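Side-chain contacts in PduO-type ATP--cob(I)alamin adenosyltransferase (Sulfolobus tokodaii, PDB 1WOZ), which probably transfers the adenosyl group of ATP to cob(I)alamin, as PduO-type corrinoid adenosyltransferases do: residues K51-R56 against V90-E95; Q58-E63 against E79-W84; M156-N161 against V166-Y171; I64-D67 against S73-K76. One frame throughout, in Å; residues are numbered along the deposited sequence.

Interaction 1 of 4, residues K51-R56 against V90-E95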
loop_
_atom_site.group_PDB
_atom_site.type_symbol
_atom_site.label_atom_id
_atom_site.label_comp_id
_atom_site.label_asym_id
_atom_site.label_seq_id
_atom_site.Cartn_x
_atom_site.Cartn_y
_atom_site.Cartn_z
ATOM N N LYS A 51 11.443 6.118 16.424
ATOM C CA LYS A 51 12.365 5.924 15.309
ATOM C C LYS A 51 13.336 4.798 15.661
ATOM O O LYS A 51 13.584 3.914 14.843
ATOM C CB LYS A 51 13.176 7.195 15.021
ATOM C CG LYS A 51 12.411 8.384 14.436
ATOM C CD LYS A 51 13.413 9.542 14.191
ATOM C CE LYS A 51 12.791 10.788 13.553
ATOM N NZ LYS A 51 12.381 10.602 12.108
ATOM N N LYS A 52 13.872 4.831 16.880
ATOM C CA LYS A 52 14.817 3.796 17.327
ATOM C C LYS A 52 14.192 2.401 17.287
ATOM O O LYS A 52 14.800 1.445 16.763
ATOM C CB LYS A 52 15.309 4.111 18.750
ATOM C CG LYS A 52 16.096 2.988 19.440
ATOM C CD LYS A 52 16.391 3.372 20.899
ATOM C CE LYS A 52 17.114 2.266 21.672
ATOM N NZ LYS A 52 18.498 2.044 21.163
ATOM N N ASP A 53 12.982 2.271 17.826
ATOM C CA ASP A 53 12.309 0.975 17.828
ATOM C C ASP A 53 12.037 0.459 16.417
ATOM O O ASP A 53 12.284 -0.716 16.116
ATOM C CB ASP A 53 10.978 1.053 18.598
ATOM C CG ASP A 53 11.185 1.201 20.107
ATOM O OD1 ASP A 53 12.278 0.816 20.588
ATOM O OD2 ASP A 53 10.266 1.685 20.792
ATOM N N LEU A 54 11.509 1.332 15.563
ATOM C CA LEU A 54 11.196 0.942 14.191
ATOM C C LEU A 54 12.459 0.592 13.398
ATOM O O LEU A 54 12.444 -0.323 12.573
ATOM C CB LEU A 54 10.407 2.060 13.495
ATOM C CG LEU A 54 8.976 2.224 14.032
ATOM C CD1 LEU A 54 8.382 3.517 13.487
ATOM C CD2 LEU A 54 8.125 1.005 13.656
ATOM N N GLU A 55 13.550 1.315 13.635
ATOM C CA GLU A 55 14.786 1.000 12.920
ATOM C C GLU A 55 15.272 -0.394 13.296
ATOM O O GLU A 55 15.799 -1.105 12.445
ATOM C CB GLU A 55 15.863 2.069 13.175
ATOM C CG GLU A 55 15.612 3.313 12.314
ATOM C CD GLU A 55 16.353 4.549 12.780
ATOM O OE1 GLU A 55 16.988 4.494 13.849
ATOM O OE2 GLU A 55 16.283 5.587 12.075
ATOM N N ARG A 56 15.075 -0.800 14.552
ATOM C CA ARG A 56 15.468 -2.150 14.977
ATOM C C ARG A 56 14.584 -3.190 14.275
ATOM O O ARG A 56 15.062 -4.258 13.855
ATOM C CB ARG A 56 15.360 -2.306 16.502
ATOM C CG ARG A 56 15.410 -3.769 16.975
ATOM C CD ARG A 56 15.655 -3.837 18.480
ATOM N NE ARG A 56 15.602 -5.207 18.977
ATOM C CZ ARG A 56 15.868 -5.539 20.238
ATOM N NH1 ARG A 56 16.199 -4.591 21.111
ATOM N NH2 ARG A 56 15.818 -6.806 20.618
ATOM N N VAL A 90 4.159 -2.731 25.843
ATOM C CA VAL A 90 3.718 -2.371 27.193
ATOM C C VAL A 90 4.099 -0.940 27.556
ATOM O O VAL A 90 3.293 -0.227 28.140
ATOM C CB VAL A 90 4.298 -3.333 28.255
ATOM C CG1 VAL A 90 4.119 -2.736 29.660
ATOM C CG2 VAL A 90 3.601 -4.687 28.150
ATOM N N GLU A 91 5.310 -0.506 27.202
ATOM C CA GLU A 91 5.750 0.865 27.508
ATOM C C GLU A 91 4.939 1.961 26.801
ATOM O O GLU A 91 4.620 3.000 27.394
ATOM C CB GLU A 91 7.237 1.045 27.168
ATOM C CG GLU A 91 8.177 0.292 28.096
ATOM C CD GLU A 91 7.905 0.637 29.539
ATOM O OE1 GLU A 91 7.383 -0.238 30.272
ATOM O OE2 GLU A 91 8.190 1.795 29.922
ATOM N N TYR A 92 4.612 1.747 25.528
ATOM C CA TYR A 92 3.817 2.736 24.799
ATOM C C TYR A 92 2.394 2.814 25.375
ATOM O O TYR A 92 1.816 3.893 25.523
ATOM C CB TYR A 92 3.776 2.370 23.314
ATOM C CG TYR A 92 5.068 2.705 22.629
ATOM C CD1 TYR A 92 5.468 4.033 22.503
ATOM C CD2 TYR A 92 5.917 1.705 22.149
ATOM C CE1 TYR A 92 6.665 4.371 21.923
ATOM C CE2 TYR A 92 7.143 2.036 21.564
ATOM C CZ TYR A 92 7.503 3.372 21.458
ATOM O OH TYR A 92 8.695 3.747 20.883
ATOM N N ARG A 93 1.842 1.660 25.709
ATOM C CA ARG A 93 0.509 1.617 26.269
ATOM C C ARG A 93 0.497 2.295 27.640
ATOM O O ARG A 93 -0.512 2.888 28.033
ATOM C CB ARG A 93 0.044 0.163 26.367
ATOM C CG ARG A 93 -1.152 -0.040 27.274
ATOM C CD ARG A 93 -2.453 0.604 26.744
ATOM N NE ARG A 93 -3.542 0.271 27.659
ATOM C CZ ARG A 93 -3.590 0.669 28.934
ATOM N NH1 ARG A 93 -2.628 1.437 29.435
ATOM N NH2 ARG A 93 -4.566 0.247 29.732
ATOM N N LYS A 94 1.602 2.205 28.379
ATOM C CA LYS A 94 1.657 2.881 29.683
ATOM C C LYS A 94 1.524 4.378 29.451
ATOM O O LYS A 94 0.889 5.084 30.244
ATOM C CB LYS A 94 2.979 2.610 30.427
ATOM C CG LYS A 94 3.059 1.249 31.119
ATOM C CD LYS A 94 4.437 1.053 31.784
ATOM C CE LYS A 94 4.418 -0.029 32.870
ATOM N NZ LYS A 94 3.677 -1.257 32.455
ATOM N N GLU A 95 2.107 4.871 28.359
ATOM C CA GLU A 95 2.026 6.300 28.075
ATOM C C GLU A 95 0.658 6.721 27.551
ATOM O O GLU A 95 0.143 7.766 27.940
ATOM C CB GLU A 95 3.089 6.735 27.048
ATOM C CG GLU A 95 3.149 8.267 26.835
ATOM C CD GLU A 95 4.186 8.705 25.811
ATOM O OE1 GLU A 95 5.204 7.993 25.608
ATOM O OE2 GLU A 95 3.988 9.777 25.215
#
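D53 and Y92 reach toward each other from two helices of the adenosyltransferase helical bundle, 48-69 and 79-96, and a single hydrogen bond joins them. The backbones stand well apart, with the CA atoms of D53 and Y92 11.1 Å from each other, and the long tyrosine spans most of that gap. In both residues CG lies beside the backbone N and anti to the carbonyl carbon, which brings the two side chains together from opposite directions.

This inner part is tight and buried. The side chain of M156, a selenomethionine on helix 140-163, packs against both D53 and Y92, while M50 and D49 touch the tyrosine from helix 48-69. R88, one turn before Y92, adds charge to the pair: its NE forms a salt bridge with D53 OD2, and its NH2 makes a weak hydrogen bond with Y92 OH. That second partner probably favours the ionised carboxylate and fixes its rotation. The other side is loose, with K52, R56, E91 and K94 exposed to solvent and contributing nothing across the gap.

The carboxylate plane stands at 90° to the phenol ring. Y92 OH donates to D53 OD2 over 2.6 Å, arriving on the anti side and 29° out of the carboxylate plane, with D53 OD2 only 3.2 Å from Y92 CE2.

Interaction 2 of 4, residues Q58-E63 against E79-W84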
loop_
_atom_site.group_PDB
_atom_site.type_symbol
_atom_site.label_atom_id
_atom_site.label_comp_id
_atom_site.label_asym_id
_atom_site.label_seq_id
_atom_site.Cartn_x
_atom_site.Cartn_y
_atom_site.Cartn_z
ATOM N N GLN A 58 13.282 -2.957 11.308
ATOM C CA GLN A 58 13.729 -3.109 9.918
ATOM C C GLN A 58 14.919 -4.080 9.807
ATOM O O GLN A 58 14.983 -4.920 8.908
ATOM C CB GLN A 58 14.136 -1.769 9.334
ATOM C CG GLN A 58 13.024 -0.742 9.256
ATOM C CD GLN A 58 13.463 0.412 8.400
ATOM O OE1 GLN A 58 14.283 1.217 8.813
ATOM N NE2 GLN A 58 12.948 0.472 7.176
ATOM N N VAL A 59 15.859 -3.954 10.726
ATOM C CA VAL A 59 17.011 -4.850 10.711
ATOM C C VAL A 59 16.496 -6.281 10.925
ATOM O O VAL A 59 16.901 -7.210 10.208
ATOM C CB VAL A 59 17.991 -4.482 11.844
ATOM C CG1 VAL A 59 19.039 -5.595 12.010
ATOM C CG2 VAL A 59 18.646 -3.123 11.538
ATOM N N GLU A 60 15.599 -6.456 11.900
ATOM C CA GLU A 60 15.066 -7.788 12.201
ATOM C C GLU A 60 14.228 -8.375 11.073
ATOM O O GLU A 60 14.160 -9.606 10.932
ATOM C CB GLU A 60 14.325 -7.783 13.558
ATOM C CG GLU A 60 15.278 -7.374 14.688
ATOM C CD GLU A 60 14.671 -7.354 16.092
ATOM O OE1 GLU A 60 13.430 -7.436 16.266
ATOM O OE2 GLU A 60 15.471 -7.244 17.036
ATOM N N LEU A 61 13.614 -7.523 10.247
ATOM C CA LEU A 61 12.877 -8.048 9.097
ATOM C C LEU A 61 13.912 -8.640 8.127
ATOM O O LEU A 61 13.639 -9.631 7.439
ATOM C CB LEU A 61 12.049 -6.954 8.385
ATOM C CG LEU A 61 10.842 -6.474 9.213
ATOM C CD1 LEU A 61 10.004 -5.503 8.398
ATOM C CD2 LEU A 61 9.970 -7.681 9.620
ATOM N N PHE A 62 15.098 -8.034 8.048
ATOM C CA PHE A 62 16.129 -8.618 7.174
ATOM C C PHE A 62 16.583 -9.942 7.795
ATOM O O PHE A 62 16.852 -10.907 7.089
ATOM C CB PHE A 62 17.335 -7.682 7.007
ATOM C CG PHE A 62 17.180 -6.701 5.879
ATOM C CD1 PHE A 62 16.598 -5.458 6.086
ATOM C CD2 PHE A 62 17.578 -7.047 4.584
ATOM C CE1 PHE A 62 16.408 -4.568 5.018
ATOM C CE2 PHE A 62 17.390 -6.156 3.518
ATOM C CZ PHE A 62 16.800 -4.914 3.749
ATOM N N GLU A 63 16.671 -10.000 9.124
ATOM C CA GLU A 63 17.060 -11.261 9.753
ATOM C C GLU A 63 16.004 -12.340 9.506
ATOM O O GLU A 63 16.330 -13.525 9.293
ATOM C CB GLU A 63 17.292 -11.053 11.251
ATOM C CG GLU A 63 18.499 -10.164 11.515
ATOM C CD GLU A 63 18.874 -10.060 12.987
ATOM O OE1 GLU A 63 20.060 -9.812 13.263
ATOM O OE2 GLU A 63 17.999 -10.198 13.865
ATOM N N GLU A 79 12.289 -16.585 20.804
ATOM C CA GLU A 79 11.483 -15.844 21.766
ATOM C C GLU A 79 11.990 -14.472 22.187
ATOM O O GLU A 79 11.181 -13.602 22.474
ATOM C CB GLU A 79 11.233 -16.691 23.021
ATOM C CG GLU A 79 10.333 -17.897 22.770
ATOM C CD GLU A 79 10.167 -18.778 24.001
ATOM O OE1 GLU A 79 9.455 -18.367 24.950
ATOM O OE2 GLU A 79 10.761 -19.885 24.018
ATOM N N LYS A 80 13.306 -14.262 22.229
ATOM C CA LYS A 80 13.827 -12.960 22.647
ATOM C C LYS A 80 13.443 -11.824 21.708
ATOM O O LYS A 80 13.300 -10.676 22.145
ATOM C CB LYS A 80 15.345 -12.997 22.802
ATOM C CG LYS A 80 15.828 -13.934 23.906
ATOM C CD LYS A 80 17.303 -13.708 24.228
ATOM C CE LYS A 80 17.538 -12.293 24.777
ATOM N NZ LYS A 80 18.977 -12.003 25.049
ATOM N N TYR A 81 13.307 -12.136 20.419
ATOM C CA TYR A 81 12.895 -11.147 19.426
ATOM C C TYR A 81 11.469 -10.731 19.767
ATOM O O TYR A 81 11.139 -9.548 19.824
ATOM C CB TYR A 81 12.849 -11.760 18.030
ATOM C CG TYR A 81 14.165 -11.879 17.309
ATOM C CD1 TYR A 81 14.510 -10.976 16.293
ATOM C CD2 TYR A 81 15.048 -12.913 17.602
ATOM C CE1 TYR A 81 15.704 -11.111 15.587
ATOM C CE2 TYR A 81 16.241 -13.054 16.903
ATOM C CZ TYR A 81 16.557 -12.155 15.898
ATOM O OH TYR A 81 17.712 -12.337 15.184
ATOM N N VAL A 82 10.612 -11.726 19.950
ATOM C CA VAL A 82 9.214 -11.464 20.262
ATOM C C VAL A 82 9.098 -10.701 21.591
ATOM O O VAL A 82 8.313 -9.763 21.713
ATOM C CB VAL A 82 8.434 -12.798 20.338
ATOM C CG1 VAL A 82 6.999 -12.558 20.808
ATOM C CG2 VAL A 82 8.444 -13.471 18.965
ATOM N N LYS A 83 9.908 -11.099 22.573
ATOM C CA LYS A 83 9.896 -10.475 23.895
ATOM C C LYS A 83 10.058 -8.961 23.829
ATOM O O LYS A 83 9.265 -8.220 24.395
ATOM C CB LYS A 83 11.023 -11.041 24.755
ATOM C CG LYS A 83 11.208 -10.298 26.059
ATOM C CD LYS A 83 10.298 -10.859 27.143
ATOM C CE LYS A 83 10.891 -12.152 27.731
ATOM N NZ LYS A 83 11.216 -13.210 26.709
ATOM N N TRP A 84 11.116 -8.517 23.159
ATOM C CA TRP A 84 11.384 -7.102 23.003
ATOM C C TRP A 84 10.148 -6.365 22.424
ATOM O O TRP A 84 9.810 -5.281 22.873
ATOM C CB TRP A 84 12.597 -6.920 22.079
ATOM C CG TRP A 84 12.803 -5.519 21.729
ATOM C CD1 TRP A 84 13.207 -4.516 22.570
ATOM C CD2 TRP A 84 12.466 -4.893 20.483
ATOM N NE1 TRP A 84 13.128 -3.301 21.925
ATOM C CE2 TRP A 84 12.674 -3.503 20.649
ATOM C CE3 TRP A 84 12.012 -5.370 19.249
ATOM C CZ2 TRP A 84 12.436 -2.579 19.617
ATOM C CZ3 TRP A 84 11.777 -4.446 18.219
ATOM C CH2 TRP A 84 11.989 -3.067 18.421
#
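Y81 carries this contact by meeting two glutamates of helix 48-69 at once. Its hydroxyl donates to E63, with Y81 OH 2.5 Å from E63 OE2. The acceptor lies in the plane of the phenol ring, at its edge, but the hydroxyl approaches the carboxylate from above, 56° out of the carboxylate plane. E60 meets the same ring obliquely at its CD1 side, where its carboxylate carbon CD comes within 3.6 Å of Y81 CD1, the two planes inclined at 59°. E60 OE1 also rests 3.9 Å from W84 CE3, so the carboxylate touches both aromatic side chains, which are one turn apart.

A second shell holds these groups in place. E60 OE1 is hydrogen-bonded to Y145 OH, its strongest polar partner, and E60 OE2 forms a salt bridge with R56, whose guanidinium in turn makes a cation-pi contact with W84. E63 OE1 forms a salt bridge with K75, while OE2 takes the tyrosine. The extended chains of both glutamates, with CG beside the backbone N, carry these carboxylates out to the aromatic residues.

The segments form an antiparallel helix pair of the bundle, at 155° with axes 12.5 Å apart. Helix 140-163 packs against Y81 and V82. Helix 23-44 lies against Q58, F62 and L61, a residue of the bound polyether's pocket, and Y171 in strand 169-173 of the second subunit brings its ring against that of F62.

Interaction 3 of 4, residues M156-N161 against V166-Y171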
loop_
_atom_site.group_PDB
_atom_site.type_symbol
_atom_site.label_atom_id
_atom_site.label_comp_id
_atom_site.label_asym_id
_atom_site.label_seq_id
_atom_site.Cartn_x
_atom_site.Cartn_y
_atom_site.Cartn_z
HETATM N N MSE A 156 1.925 2.274 19.202
HETATM C CA MSE A 156 2.651 3.475 18.842
HETATM C C MSE A 156 1.709 4.511 18.244
HETATM O O MSE A 156 1.884 5.697 18.469
HETATM C CB MSE A 156 3.765 3.171 17.830
HETATM C CG MSE A 156 4.914 2.358 18.375
HETATM SE SE MSE A 156 6.165 2.143 16.869
HETATM C CE MSE A 156 7.748 1.514 17.814
ATOM N N ALA A 157 0.721 4.066 17.473
ATOM C CA ALA A 157 -0.228 4.999 16.864
ATOM C C ALA A 157 -1.055 5.712 17.949
ATOM O O ALA A 157 -1.387 6.892 17.805
ATOM C CB ALA A 157 -1.155 4.251 15.875
ATOM N N LEU A 158 -1.380 5.002 19.031
ATOM C CA LEU A 158 -2.122 5.616 20.145
ATOM C C LEU A 158 -1.279 6.727 20.782
ATOM O O LEU A 158 -1.786 7.819 21.087
ATOM C CB LEU A 158 -2.432 4.579 21.239
ATOM C CG LEU A 158 -3.242 3.344 20.836
ATOM C CD1 LEU A 158 -3.416 2.440 22.056
ATOM C CD2 LEU A 158 -4.602 3.777 20.254
ATOM N N VAL A 159 0.003 6.438 21.006
ATOM C CA VAL A 159 0.890 7.415 21.606
ATOM C C VAL A 159 1.119 8.590 20.655
ATOM O O VAL A 159 1.180 9.757 21.102
ATOM C CB VAL A 159 2.243 6.771 22.034
ATOM C CG1 VAL A 159 3.242 7.868 22.433
ATOM C CG2 VAL A 159 2.006 5.824 23.246
ATOM N N ALA A 160 1.218 8.307 19.352
ATOM C CA ALA A 160 1.398 9.379 18.363
ATOM C C ALA A 160 0.251 10.392 18.451
ATOM O O ALA A 160 0.480 11.624 18.419
ATOM C CB ALA A 160 1.447 8.796 16.937
ATOM N N ASN A 161 -0.986 9.901 18.502
ATOM C CA ASN A 161 -2.126 10.827 18.609
ATOM C C ASN A 161 -2.095 11.593 19.922
ATOM O O ASN A 161 -2.332 12.788 19.946
ATOM C CB ASN A 161 -3.473 10.089 18.451
ATOM C CG ASN A 161 -3.832 9.881 16.989
ATOM O OD1 ASN A 161 -3.379 10.642 16.122
ATOM N ND2 ASN A 161 -4.633 8.860 16.702
ATOM N N VAL A 166 -4.503 14.715 19.557
ATOM C CA VAL A 166 -5.578 14.231 18.717
ATOM C C VAL A 166 -6.318 13.102 19.449
ATOM O O VAL A 166 -5.689 12.180 19.955
ATOM C CB VAL A 166 -4.999 13.689 17.384
ATOM C CG1 VAL A 166 -6.092 12.954 16.606
ATOM C CG2 VAL A 166 -4.406 14.842 16.567
ATOM N N SER A 167 -7.649 13.184 19.516
ATOM C CA SER A 167 -8.458 12.145 20.163
ATOM C C SER A 167 -8.666 10.956 19.234
ATOM O O SER A 167 -8.738 11.112 18.012
ATOM C CB SER A 167 -9.851 12.678 20.529
ATOM O OG SER A 167 -9.768 13.776 21.401
ATOM N N GLU A 168 -8.774 9.770 19.821
ATOM C CA GLU A 168 -9.017 8.567 19.048
ATOM C C GLU A 168 -10.491 8.528 18.645
ATOM O O GLU A 168 -11.367 8.924 19.426
ATOM C CB GLU A 168 -8.734 7.323 19.889
ATOM C CG GLU A 168 -7.298 7.193 20.368
ATOM C CD GLU A 168 -6.321 7.072 19.220
ATOM O OE1 GLU A 168 -6.740 6.608 18.141
ATOM O OE2 GLU A 168 -5.140 7.423 19.406
ATOM N N LYS A 169 -10.756 8.066 17.429
ATOM C CA LYS A 169 -12.127 7.904 16.949
ATOM C C LYS A 169 -12.414 6.430 17.257
ATOM O O LYS A 169 -11.589 5.584 16.981
ATOM C CB LYS A 169 -12.213 8.113 15.438
ATOM C CG LYS A 169 -11.574 9.401 14.942
ATOM C CD LYS A 169 -12.426 10.608 15.235
ATOM C CE LYS A 169 -11.858 11.852 14.518
ATOM N NZ LYS A 169 -12.802 12.983 14.581
ATOM N N ILE A 170 -13.581 6.144 17.816
ATOM C CA ILE A 170 -13.955 4.791 18.218
ATOM C C ILE A 170 -15.240 4.235 17.558
ATOM O O ILE A 170 -16.237 4.951 17.399
ATOM C CB ILE A 170 -14.207 4.745 19.769
ATOM C CG1 ILE A 170 -13.103 5.514 20.530
ATOM C CG2 ILE A 170 -14.311 3.278 20.259
ATOM C CD1 ILE A 170 -11.698 4.937 20.425
ATOM N N TYR A 171 -15.193 2.962 17.176
ATOM C CA TYR A 171 -16.353 2.245 16.654
ATOM C C TYR A 171 -16.468 1.257 17.816
ATOM O O TYR A 171 -15.885 0.167 17.812
ATOM C CB TYR A 171 -16.044 1.492 15.372
ATOM C CG TYR A 171 -17.268 0.763 14.858
ATOM C CD1 TYR A 171 -18.236 1.433 14.099
ATOM C CD2 TYR A 171 -17.477 -0.591 15.158
ATOM C CE1 TYR A 171 -19.373 0.776 13.647
ATOM C CE2 TYR A 171 -18.624 -1.264 14.707
ATOM C CZ TYR A 171 -19.559 -0.575 13.950
ATOM O OH TYR A 171 -20.643 -1.240 13.450
HETATM O O HOH W 1 -4.363 8.099 21.615
#
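N161 and E168 cross at a slant, the amide of one turned 45° from the carboxylate of the other. N161 ND2 donates to E168 OE2 over 3.1 Å, and the acceptor lies within 3° of the amide plane, whereas the donor stands above the carboxylate plane, 41° out of it. A weak bond runs from the same nitrogen to E168 OE1. E168 can turn back to the helix because its chain is bent at chi2. The L158 side chain crosses that of E168 at about a right angle, with L158 CD2 3.8 Å from E168 OE2. By the OD1 end of the amide, V166 places CG1 3.6 Å from N161 OD1, and V166 N donates to N161 O at 2.9 Å. A water bridges L158 O and E168 OE2, though it sits too close to the carboxylate for its details to be trusted.

The amide of N161 is also held by S108 N, its strongest partner, on OD1, and by G106 O on ND2. The contact thus fastens the end of helix 140-163 to the chain leading into strand 169-173, which pairs with strand 103-104, while helix 109-134 packs against A157, A160 and N161.

Interaction 4 of 4, residues I64-D67 against S73-K76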
loop_
_atom_site.group_PDB
_atom_site.type_symbol
_atom_site.label_atom_id
_atom_site.label_comp_id
_atom_site.label_asym_id
_atom_site.label_seq_id
_atom_site.Cartn_x
_atom_site.Cartn_y
_atom_site.Cartn_z
ATOM N N ILE A 64 14.737 -11.935 9.518
ATOM C CA ILE A 64 13.648 -12.871 9.253
ATOM C C ILE A 64 13.797 -13.388 7.829
ATOM O O ILE A 64 13.608 -14.581 7.562
ATOM C CB ILE A 64 12.247 -12.176 9.430
ATOM C CG1 ILE A 64 11.988 -11.956 10.916
ATOM C CG2 ILE A 64 11.156 -12.973 8.709
ATOM C CD1 ILE A 64 10.678 -11.250 11.235
ATOM N N GLY A 65 14.125 -12.493 6.901
ATOM C CA GLY A 65 14.314 -12.930 5.525
ATOM C C GLY A 65 15.458 -13.936 5.392
ATOM O O GLY A 65 15.380 -14.878 4.598
ATOM N N GLU A 66 16.522 -13.756 6.167
ATOM C CA GLU A 66 17.645 -14.689 6.098
ATOM C C GLU A 66 17.275 -16.016 6.743
ATOM O O GLU A 66 17.691 -17.080 6.273
ATOM C CB GLU A 66 18.888 -14.087 6.769
ATOM C CG GLU A 66 19.369 -12.842 6.048
ATOM C CD GLU A 66 20.853 -12.546 6.231
ATOM O OE1 GLU A 66 21.322 -12.397 7.382
ATOM O OE2 GLU A 66 21.536 -12.444 5.191
ATOM N N ASP A 67 16.494 -15.957 7.816
ATOM C CA ASP A 67 16.024 -17.171 8.482
ATOM C C ASP A 67 15.269 -17.964 7.404
ATOM O O ASP A 67 15.613 -19.109 7.102
ATOM C CB ASP A 67 15.084 -16.798 9.652
ATOM C CG ASP A 67 14.597 -18.005 10.439
ATOM O OD1 ASP A 67 14.445 -19.103 9.865
ATOM O OD2 ASP A 67 14.340 -17.846 11.644
ATOM N N SER A 73 19.272 -21.425 9.183
ATOM C CA SER A 73 20.707 -21.724 9.335
ATOM C C SER A 73 21.577 -20.511 9.649
ATOM O O SER A 73 22.430 -20.578 10.528
ATOM C CB SER A 73 21.258 -22.395 8.065
ATOM O OG SER A 73 20.666 -23.666 7.876
ATOM N N LYS A 74 21.365 -19.412 8.924
ATOM C CA LYS A 74 22.144 -18.185 9.111
ATOM C C LYS A 74 21.605 -17.252 10.204
ATOM O O LYS A 74 22.351 -16.483 10.817
ATOM C CB LYS A 74 22.225 -17.416 7.799
ATOM C CG LYS A 74 23.110 -16.186 7.887
ATOM C CD LYS A 74 23.198 -15.452 6.571
ATOM C CE LYS A 74 24.120 -14.239 6.698
ATOM N NZ LYS A 74 23.952 -13.324 5.537
ATOM N N LYS A 75 20.299 -17.305 10.422
ATOM C CA LYS A 75 19.645 -16.504 11.453
ATOM C C LYS A 75 18.475 -17.360 11.910
ATOM O O LYS A 75 17.896 -18.106 11.112
ATOM C CB LYS A 75 19.108 -15.186 10.880
ATOM C CG LYS A 75 20.159 -14.178 10.414
ATOM C CD LYS A 75 20.836 -13.485 11.586
ATOM C CE LYS A 75 21.822 -12.451 11.088
ATOM N NZ LYS A 75 22.331 -11.626 12.210
ATOM N N LYS A 76 18.140 -17.274 13.195
ATOM C CA LYS A 76 17.008 -18.022 13.719
ATOM C C LYS A 76 16.216 -17.168 14.695
ATOM O O LYS A 76 16.667 -16.857 15.791
ATOM C CB LYS A 76 17.459 -19.301 14.416
ATOM C CG LYS A 76 16.290 -20.186 14.823
ATOM C CD LYS A 76 16.774 -21.442 15.515
ATOM C CE LYS A 76 15.625 -22.367 15.880
ATOM N NZ LYS A 76 16.124 -23.514 16.699
#
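Two carboxylates, those of E66 and D67, receive the chain as it turns back after helix 48-69. Over one face of D67's carboxylate lies the K75 carbonyl, its O almost straight above D67 CG at 3.4 Å; K76 CA sits over the same face, nearer the OD2 end, 3.4 Å from D67 OD2. K75 O also takes a CA-H...O contact from D67 CA. The oxygens of D67 are held by other partners: OD1 by S72 OG, its strongest, and OD2 by I77 N and N139 ND2.

At E66 the oxygens divide their work. K74 NZ forms a salt bridge with E66 OE2 at 2.6 Å, on the syn side and 32° out of the carboxylate plane. K74 gets there by a fully extended chain, its CG anti to the backbone N (chi1 -175°). K75 CE lies 3.7 Å from E66 OE1, with K75 CG at a similar distance. K75 is bent at chi2, which takes its amine away to E63. E66 OE1 itself is hydrogen-bonded to Y171 OH of the second subunit.

This is a helix C-terminus and its connecting loop in a helical hairpin, set against a subunit boundary. A bound polyether molecule lies about 6 Å from the E66 side chain; in PduO-type adenosyltransferases the active sites lie between subunits, and this boundary may be near one.

How the interactions relate
After helix 23-44, helix 48-69 supplies one side of three contacts in turn: 51-56, 58-63 and 64-67. The chain then reverses. Interaction 4 closes the innermost loop, at 73-76; interaction 2 encloses it, closing at 79-84; and interaction 1 encloses both, closing at 90-95. Interactions 2 and 1 bridge helices 48-69 and 79-96, and interaction 4 lies at the turn. The K75-E63 salt bridge joins interactions 4 and 2, while W84 packs against D53 and R56 to join 2 and 1. Interaction 3 follows in series. It closes the short loop 162-165, ties helix 140-163 to the chain entering strand 169-173, and touches interaction 1 through M156 and V159, about 35 Å from interaction 4, centre to centre.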